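Long-range contact in malonyl CoA-acyl carrier protein transacylase (Clostridium perfringens, PDB 3PTW), which probably transfers the malonyl group from coenzyme A to acyl carrier protein, the step that supplies extender units for fatty acid synthesis: residues V16-E21 with E46-D51. Sequence-based numbering, arbitrary orientation.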
loop_
_atom_site.group_PDB
_atom_site.type_symbol
_atom_site.label_atom_id
_atom_site.label_comp_id
_atom_site.label_asym_id
_atom_site.label_seq_id
_atom_site.Cartn_x
_atom_site.Cartn_y
_atom_site.Cartn_z
ATOM N N VAL A 16 -13.858 10.095 -2.659
ATOM C CA VAL A 16 -14.897 10.640 -1.801
ATOM C C VAL A 16 -16.025 9.622 -1.671
ATOM O O VAL A 16 -16.529 9.112 -2.669
ATOM C CB VAL A 16 -15.447 11.974 -2.365
ATOM C CG1 VAL A 16 -16.450 12.586 -1.406
ATOM C CG2 VAL A 16 -14.303 12.946 -2.638
ATOM N N GLY A 17 -16.414 9.336 -0.432
ATOM C CA GLY A 17 -17.471 8.368 -0.145
ATOM C C GLY A 17 -16.947 6.980 0.212
ATOM O O GLY A 17 -17.720 6.123 0.613
ATOM N N MET A 18 -15.641 6.743 0.076
ATOM C CA MET A 18 -15.085 5.453 0.509
ATOM C C MET A 18 -15.396 5.258 2.000
ATOM O O MET A 18 -15.485 6.230 2.762
ATOM C CB MET A 18 -13.587 5.353 0.212
ATOM C CG MET A 18 -12.696 6.228 1.093
ATOM S SD MET A 18 -10.969 6.162 0.593
ATOM C CE MET A 18 -10.246 7.235 1.852
ATOM N N GLY A 19 -15.634 4.014 2.398
ATOM C CA GLY A 19 -15.962 3.702 3.788
ATOM C C GLY A 19 -17.403 3.896 4.211
ATOM O O GLY A 19 -17.854 3.294 5.191
ATOM N N LYS A 20 -18.133 4.736 3.480
ATOM C CA LYS A 20 -19.472 5.124 3.886
ATOM C C LYS A 20 -20.447 3.948 3.978
ATOM O O LYS A 20 -21.196 3.852 4.944
ATOM C CB LYS A 20 -20.018 6.227 2.965
ATOM C CG LYS A 20 -21.463 6.615 3.221
ATOM C CD LYS A 20 -21.554 7.711 4.262
ATOM C CE LYS A 20 -22.765 8.609 4.012
ATOM N NZ LYS A 20 -23.963 8.154 4.772
ATOM N N GLU A 21 -20.438 3.051 2.996
ATOM C CA GLU A 21 -21.397 1.930 3.004
ATOM C C GLU A 21 -21.164 0.995 4.180
ATOM O O GLU A 21 -22.125 0.513 4.793
ATOM C CB GLU A 21 -21.403 1.162 1.679
ATOM C CG GLU A 21 -22.045 1.933 0.532
ATOM C CD GLU A 21 -22.140 1.137 -0.758
ATOM O OE1 GLU A 21 -21.833 -0.072 -0.781
ATOM O OE2 GLU A 21 -22.544 1.731 -1.768
ATOM N N GLU A 46 -16.414 13.021 7.842
ATOM C CA GLU A 46 -16.499 14.099 6.868
ATOM C C GLU A 46 -15.364 14.041 5.841
ATOM O O GLU A 46 -15.609 14.210 4.648
ATOM C CB GLU A 46 -16.527 15.450 7.587
ATOM C CG GLU A 46 -16.898 16.640 6.716
ATOM C CD GLU A 46 -18.341 16.616 6.201
ATOM O OE1 GLU A 46 -19.138 15.725 6.601
ATOM O OE2 GLU A 46 -18.668 17.506 5.380
ATOM N N LEU A 47 -14.137 13.790 6.293
ATOM C CA LEU A 47 -12.992 13.743 5.379
ATOM C C LEU A 47 -13.201 12.683 4.301
ATOM O O LEU A 47 -12.978 12.943 3.118
ATOM C CB LEU A 47 -11.667 13.482 6.129
ATOM C CG LEU A 47 -10.383 13.236 5.311
ATOM C CD1 LEU A 47 -10.049 14.394 4.334
ATOM C CD2 LEU A 47 -9.178 12.944 6.204
ATOM N N CYS A 48 -13.635 11.496 4.720
ATOM C CA CYS A 48 -13.766 10.357 3.820
ATOM C C CYS A 48 -15.041 10.381 2.993
ATOM O O CYS A 48 -15.025 9.986 1.824
ATOM C CB CYS A 48 -13.704 9.050 4.603
ATOM S SG CYS A 48 -12.043 8.683 5.157
ATOM N N PHE A 49 -16.136 10.834 3.604
ATOM C CA PHE A 49 -17.449 10.714 2.983
ATOM C C PHE A 49 -17.763 11.932 2.137
ATOM O O PHE A 49 -18.417 11.807 1.108
ATOM C CB PHE A 49 -18.562 10.456 4.023
ATOM C CG PHE A 49 -18.264 9.318 4.986
ATOM C CD1 PHE A 49 -17.381 8.286 4.638
ATOM C CD2 PHE A 49 -18.879 9.275 6.239
ATOM C CE1 PHE A 49 -17.107 7.247 5.523
ATOM C CE2 PHE A 49 -18.618 8.236 7.128
ATOM C CZ PHE A 49 -17.725 7.222 6.778
ATOM N N ASN A 50 -17.278 13.101 2.557
ATOM C CA ASN A 50 -17.560 14.345 1.840
ATOM C C ASN A 50 -16.356 15.073 1.277
ATOM O O ASN A 50 -16.433 15.613 0.179
ATOM C CB ASN A 50 -18.365 15.292 2.722
ATOM C CG ASN A 50 -19.783 14.830 2.897
ATOM O OD1 ASN A 50 -20.506 14.665 1.920
ATOM N ND2 ASN A 50 -20.191 14.600 4.142
ATOM N N ASP A 51 -15.260 15.088 2.039
ATOM C CA ASP A 51 -14.048 15.868 1.711
ATOM C C ASP A 51 -14.289 17.349 1.329
ATOM O O ASP A 51 -13.814 17.799 0.272
ATOM C CB ASP A 51 -13.228 15.156 0.630
ATOM C CG ASP A 51 -11.862 15.780 0.424
ATOM O OD1 ASP A 51 -11.283 15.589 -0.675
ATOM O OD2 ASP A 51 -11.376 16.468 1.353
#
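The carbonyl O of Cys-48, in the last turn of helix 44-49, accepts a hydrogen bond from Gly-17 N at 2.7 Å. The bond is fairly straight (N-H...O 158°) and ties the loop before helix 20-25 to the C-terminal end of helix 44-49, so that two helix ends are joined within the acyl transferase domain. Gly-17 opens a type II beta turn that runs to Lys-20, closed by Lys-20 N bonding to Gly-17 O. Gly-19, third residue of the turn, has the positive phi that the type II geometry favours in glycine, and it also takes the N-cap position of the next helix. With no side chain, it lets the backbone pass close to the Phe-49 ring, whose CE1 comes to 3.4 Å from Lys-20 N.

That ring is held from two directions. Met-18 O meets its edge in the ring plane, 3.4 Å from CE1, while the Lys-20 side chain runs over one face, the two side chains crossing at about a right angle. Lys-20 CD makes a CH-pi contact 4.0 Å from the ring centroid, offset toward the rim; a bend at chi2 (88°) carries the chain across the ring, and NZ continues to a salt bridge with Asp-24. On the other flank of the Gly-17 bond, Val-16 CG1 packs 3.3 Å from Phe-49 O and also touches Asn-50 O. Deeper in, the extended Met-18 chain brings CE to 4.0 Å from Cys-48 SG.

The Phe-49 ring also meets Phe-23 edge-to-face and packs against Phe-33, joining helices 20-25 and 27-40 to the end of helix 44-49. Met-18 and Cys-48 both touch Ala-65 and Thr-69 of helix 59-79, and Met-18 also reaches Pro-275, in the loop after strand 269-273 of the mixed sheet.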